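Local coordinates for putative uncharacterized protein (Bacteroides eggerthii DSM 20697, PDB 5BYP) that is of unknown function but belongs to a lipocalin-like family of the calycin clan, whose barrels commonly bind small hydrophobic molecules, at residues G37-Y42 against I66-D71; I30-Q35 against F93-T98. One frame throughout, in Å; residues are numbered along the deposited sequence.

Contact 1: G37-Y42 against I66-D71; sequences GSFLAY and ITLWPD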
# COMPACT_ATOMS: atom_id res chain seq x y z
N GLY A 37 -3.24 -0.98 -13.76
CA GLY A 37 -3.96 0.14 -13.15
C GLY A 37 -4.67 -0.16 -11.84
O GLY A 37 -4.97 0.75 -11.07
N SER A 38 -4.96 -1.45 -11.56
CA SER A 38 -5.64 -1.85 -10.34
C SER A 38 -4.68 -2.22 -9.23
O SER A 38 -3.62 -2.83 -9.48
CB SER A 38 -6.58 -3.02 -10.60
OG SER A 38 -7.69 -2.59 -11.36
N PHE A 39 -5.06 -1.89 -8.00
CA PHE A 39 -4.25 -2.15 -6.83
C PHE A 39 -4.98 -3.06 -5.88
O PHE A 39 -6.19 -2.96 -5.70
CB PHE A 39 -3.90 -0.83 -6.15
CG PHE A 39 -3.16 -0.98 -4.85
CD1 PHE A 39 -1.80 -1.34 -4.84
CD2 PHE A 39 -3.80 -0.76 -3.64
CE1 PHE A 39 -1.11 -1.48 -3.64
CE2 PHE A 39 -3.10 -0.89 -2.43
CZ PHE A 39 -1.76 -1.24 -2.44
N LEU A 40 -4.22 -3.98 -5.27
CA LEU A 40 -4.68 -4.94 -4.26
C LEU A 40 -3.73 -4.93 -3.10
O LEU A 40 -2.53 -4.79 -3.30
CB LEU A 40 -4.75 -6.37 -4.86
CG LEU A 40 -5.66 -6.56 -6.07
CD1 LEU A 40 -5.30 -7.82 -6.83
CD2 LEU A 40 -7.15 -6.55 -5.68
N ALA A 41 -4.24 -5.12 -1.90
CA ALA A 41 -3.40 -5.22 -0.71
C ALA A 41 -4.03 -6.22 0.27
O ALA A 41 -5.26 -6.30 0.35
CB ALA A 41 -3.25 -3.85 -0.07
N TYR A 42 -3.19 -7.07 0.94
CA TYR A 42 -3.70 -8.08 1.88
C TYR A 42 -2.84 -8.21 3.14
O TYR A 42 -1.60 -8.15 3.08
CB TYR A 42 -3.85 -9.48 1.23
CG TYR A 42 -3.65 -9.54 -0.27
CD1 TYR A 42 -4.67 -9.18 -1.15
CD2 TYR A 42 -2.50 -10.09 -0.81
CE1 TYR A 42 -4.49 -9.25 -2.53
CE2 TYR A 42 -2.32 -10.20 -2.18
CZ TYR A 42 -3.33 -9.78 -3.04
OH TYR A 42 -3.17 -9.90 -4.41
N ILE A 66 -1.20 5.76 -5.11
CA ILE A 66 -2.15 4.70 -4.79
C ILE A 66 -3.39 5.31 -4.11
O ILE A 66 -3.28 6.00 -3.09
CB ILE A 66 -1.53 3.58 -3.93
CG1 ILE A 66 -0.12 3.13 -4.45
CG2 ILE A 66 -2.51 2.41 -3.86
CD1 ILE A 66 0.58 2.06 -3.62
N THR A 67 -4.56 5.05 -4.71
CA THR A 67 -5.87 5.50 -4.20
C THR A 67 -6.72 4.28 -3.90
O THR A 67 -6.81 3.38 -4.74
CB THR A 67 -6.54 6.43 -5.21
OG1 THR A 67 -5.62 7.44 -5.64
CG2 THR A 67 -7.79 7.08 -4.66
N LEU A 68 -7.30 4.22 -2.70
CA LEU A 68 -8.16 3.10 -2.30
C LEU A 68 -9.61 3.32 -2.71
O LEU A 68 -10.15 4.42 -2.52
CB LEU A 68 -8.10 2.84 -0.80
CG LEU A 68 -6.80 2.35 -0.23
CD1 LEU A 68 -7.02 1.79 1.13
CD2 LEU A 68 -6.15 1.29 -1.12
N TRP A 69 -10.27 2.23 -3.14
CA TRP A 69 -11.66 2.25 -3.53
C TRP A 69 -12.58 1.76 -2.39
O TRP A 69 -12.28 0.76 -1.75
CB TRP A 69 -11.87 1.40 -4.77
CG TRP A 69 -13.13 1.76 -5.48
CD1 TRP A 69 -14.33 1.14 -5.34
CD2 TRP A 69 -13.39 2.96 -6.23
NE1 TRP A 69 -15.30 1.80 -6.06
CE2 TRP A 69 -14.75 2.94 -6.59
CE3 TRP A 69 -12.58 4.05 -6.64
CZ2 TRP A 69 -15.32 3.94 -7.38
CZ3 TRP A 69 -13.15 5.03 -7.43
CH2 TRP A 69 -14.50 4.96 -7.81
N PRO A 70 -13.69 2.47 -2.07
CA PRO A 70 -14.24 3.68 -2.71
C PRO A 70 -13.48 4.93 -2.34
O PRO A 70 -13.03 5.08 -1.21
CB PRO A 70 -15.67 3.72 -2.16
CG PRO A 70 -15.57 3.10 -0.81
CD PRO A 70 -14.56 2.02 -0.96
N ASP A 71 -13.37 5.84 -3.30
CA ASP A 71 -12.69 7.11 -3.10
C ASP A 71 -13.65 8.09 -2.39
O ASP A 71 -14.74 7.69 -2.01
CB ASP A 71 -12.17 7.65 -4.43
CG ASP A 71 -13.21 7.93 -5.52
OD1 ASP A 71 -14.44 7.70 -5.27
OD2 ASP A 71 -12.80 8.40 -6.62
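F39 meets I66 and L68 in a wholly apolar contact. The methyl CG2 of I66 sits over one face of the F39 ring, 3.5 Å from its centroid and 16° off the ring normal, which makes this a CH-pi contact. It leans toward the CD2 side, and I66 CG2 comes 3.4 Å from F39 CD2. The other I66 branch reaches further along the ring, with CD1 3.9 Å from F39 CE1, so both arms of the isoleucine are used. L68 comes from a different direction: its CD2 methyl lies at the ring edge, near the ring plane, and is 4.0 Å from F39 CE2. Face and edge of one phenyl ring are thus covered by two residues of the same strand. F39 CG stands anti to the backbone N (chi1 175°), and this carries the ring inward over I66, whose side chain it meets at about a right angle.

Further out, Y32 stacks edge-to-face with the F39 ring and F34 also meets it. I66 is backed by F103 and L68 by Y89 of helix 87-92. The backbones are joined through a shared neighbour, strand 51-60: backbone hydrogen bonds tie F39 to G55 and A41 to F53, and the same strand pairs with strand 63-68. The two segments are therefore second neighbours in the sheet, and F39 bridges them through side chains from the concave side. Such packing across a strongly curled antiparallel sheet is characteristic of the interior of a calycin beta-barrel.

Contact 2: I30-Q35 against F93-T98; sequences IFYGFQ and FGWGDT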
# COMPACT_ATOMS: atom_id res chain seq x y z
N ILE A 30 2.06 -8.47 5.31
CA ILE A 30 1.60 -7.49 4.32
C ILE A 30 2.09 -7.79 2.88
O ILE A 30 3.27 -8.07 2.64
CB ILE A 30 2.02 -6.07 4.78
CG1 ILE A 30 1.30 -5.69 6.11
CG2 ILE A 30 1.80 -5.00 3.68
CD1 ILE A 30 1.56 -4.28 6.69
N PHE A 31 1.14 -7.67 1.91
CA PHE A 31 1.38 -7.84 0.47
C PHE A 31 0.67 -6.74 -0.32
O PHE A 31 -0.44 -6.34 0.05
CB PHE A 31 0.90 -9.22 0.00
CG PHE A 31 1.59 -10.40 0.65
CD1 PHE A 31 1.17 -10.87 1.90
CD2 PHE A 31 2.61 -11.07 0.00
CE1 PHE A 31 1.81 -11.95 2.50
CE2 PHE A 31 3.22 -12.19 0.59
CZ PHE A 31 2.82 -12.60 1.84
N TYR A 32 1.31 -6.24 -1.39
CA TYR A 32 0.74 -5.26 -2.35
C TYR A 32 0.66 -5.92 -3.70
O TYR A 32 1.59 -6.61 -4.08
CB TYR A 32 1.59 -3.98 -2.43
CG TYR A 32 1.37 -2.93 -1.34
CD1 TYR A 32 1.03 -3.31 -0.04
CD2 TYR A 32 1.67 -1.59 -1.57
CE1 TYR A 32 0.94 -2.37 0.98
CE2 TYR A 32 1.52 -0.63 -0.57
CZ TYR A 32 1.19 -1.03 0.71
OH TYR A 32 1.11 -0.09 1.70
N GLY A 33 -0.45 -5.74 -4.39
CA GLY A 33 -0.67 -6.32 -5.72
C GLY A 33 -0.94 -5.25 -6.76
O GLY A 33 -1.64 -4.28 -6.48
N PHE A 34 -0.35 -5.41 -7.94
CA PHE A 34 -0.48 -4.43 -9.01
C PHE A 34 -0.90 -5.13 -10.29
O PHE A 34 -0.30 -6.14 -10.65
CB PHE A 34 0.85 -3.68 -9.21
CG PHE A 34 1.38 -2.98 -7.98
CD1 PHE A 34 2.22 -3.63 -7.08
CD2 PHE A 34 1.06 -1.64 -7.72
CE1 PHE A 34 2.69 -2.99 -5.94
CE2 PHE A 34 1.56 -0.99 -6.59
CZ PHE A 34 2.38 -1.66 -5.71
N GLN A 35 -1.96 -4.65 -10.95
CA GLN A 35 -2.44 -5.25 -12.20
C GLN A 35 -3.08 -4.21 -13.09
O GLN A 35 -4.21 -3.81 -12.82
CB GLN A 35 -3.49 -6.38 -11.95
CG GLN A 35 -3.13 -7.50 -10.95
CD GLN A 35 -2.15 -8.50 -11.51
OE1 GLN A 35 -2.21 -8.91 -12.69
NE2 GLN A 35 -1.26 -8.98 -10.64
N PHE A 93 -2.78 0.76 6.47
CA PHE A 93 -2.28 1.85 5.65
C PHE A 93 -1.85 3.03 6.49
O PHE A 93 -0.68 3.41 6.44
CB PHE A 93 -3.31 2.27 4.62
CG PHE A 93 -3.63 1.18 3.64
CD1 PHE A 93 -2.72 0.81 2.66
CD2 PHE A 93 -4.82 0.47 3.74
CE1 PHE A 93 -3.03 -0.19 1.72
CE2 PHE A 93 -5.13 -0.54 2.82
CZ PHE A 93 -4.24 -0.83 1.79
N GLY A 94 -2.80 3.63 7.22
CA GLY A 94 -2.55 4.83 8.02
C GLY A 94 -2.41 6.05 7.13
O GLY A 94 -1.82 7.04 7.54
N TRP A 95 -2.96 5.99 5.92
CA TRP A 95 -2.87 7.05 4.91
C TRP A 95 -3.80 8.23 5.18
O TRP A 95 -3.85 9.17 4.37
CB TRP A 95 -3.17 6.49 3.51
CG TRP A 95 -2.23 5.41 3.05
CD1 TRP A 95 -1.06 5.03 3.64
CD2 TRP A 95 -2.33 4.67 1.83
NE1 TRP A 95 -0.46 4.04 2.88
CE2 TRP A 95 -1.22 3.80 1.78
CE3 TRP A 95 -3.30 4.60 0.81
CZ2 TRP A 95 -1.05 2.88 0.75
CZ3 TRP A 95 -3.14 3.67 -0.20
CH2 TRP A 95 -2.02 2.83 -0.23
N GLY A 96 -4.54 8.18 6.29
CA GLY A 96 -5.43 9.26 6.69
C GLY A 96 -6.77 9.22 5.99
O GLY A 96 -7.04 8.32 5.20
N ASP A 97 -7.59 10.26 6.24
CA ASP A 97 -8.97 10.38 5.73
C ASP A 97 -9.07 10.29 4.20
O ASP A 97 -10.11 9.85 3.69
CB ASP A 97 -9.56 11.72 6.20
CG ASP A 97 -10.99 11.95 5.82
OD1 ASP A 97 -11.90 11.33 6.47
OD2 ASP A 97 -11.23 12.74 4.90
N THR A 98 -8.03 10.71 3.49
CA THR A 98 -8.09 10.78 2.03
C THR A 98 -8.10 9.35 1.37
O THR A 98 -8.70 9.19 0.30
CB THR A 98 -6.96 11.66 1.48
OG1 THR A 98 -7.26 12.03 0.14
CG2 THR A 98 -5.58 11.00 1.55
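Y32 joins an extended strand, 30-35, to an irregular loop, 93-98, by way of long side chains, the CA atoms of Y32 and F93 being 11.1 Å apart. The strand belongs to the wall of the lipocalin-like barrel. The loop follows helix 87-92 and leads into strand 100-108; F93 and W95 are buried, while the rest of it is exposed. G94 leaves the helical conformation with a positive phi of 74°, and beyond it the chain places W95 CB facing the strand.

Aromatic side chains bridge the distance. Y32 extends from the wall and F93 and W95 from the loop, pointing against one another, and the phenol oxygen of Y32 is what meets CD1 of F93 and CZ2 of W95. The hydroxyl OH lies 4.0 Å from F93 CD1, while the carbon behind it, Y32 CZ, is 4.4 Å from F93 CE1. These approaches are oblique, so the rings do not form a regular stack. Within the loop, F93 CD1 sits 3.3 Å above one face of the W95 indole, offset toward its rim, and the two residues meet the tyrosine together. The W95 torsions, chi1 -61° and chi2 -10°, act together to bring CZ2 of the six-membered ring to Y32 OH.

Y32 is buried as well. F124 and F92 also pack on it, F53 meets the F93 ring edge-to-face, and L68 touches W95. The far part of the loop has polar ties: the carbonyl of G96 accepts a hydrogen bond from the Y89 hydroxyl, and D97 O is hydrogen-bonded to H80 NE2. At the inner end of the contact, the closest approach is from Y32 OH to W95 CZ2, 3.8 Å.

How the contacts relate
Both contacts are core contacts in one closed antiparallel barrel, and both segments of contact 1 fall within the stretch of chain that contact 2 brings together. Strands 30-35 and 38-43 are consecutive neighbours, joined by probable backbone hydrogen bonds such as Y42 N to F31 O, 3.0 Å. Between the second segments, L68 CD1 packs 3.4 Å from F93 CE2, so the two contacts form one continuous hydrophobic interior. Their chemistry differs with place: contact 1 joins wall strand to wall strand through aliphatic methyls round a phenyl ring, whereas contact 2, nearer the chain centre, joins the wall to the loop between helix 87-92 and strand 100-108 through aromatic groups and a tyrosine hydroxyl.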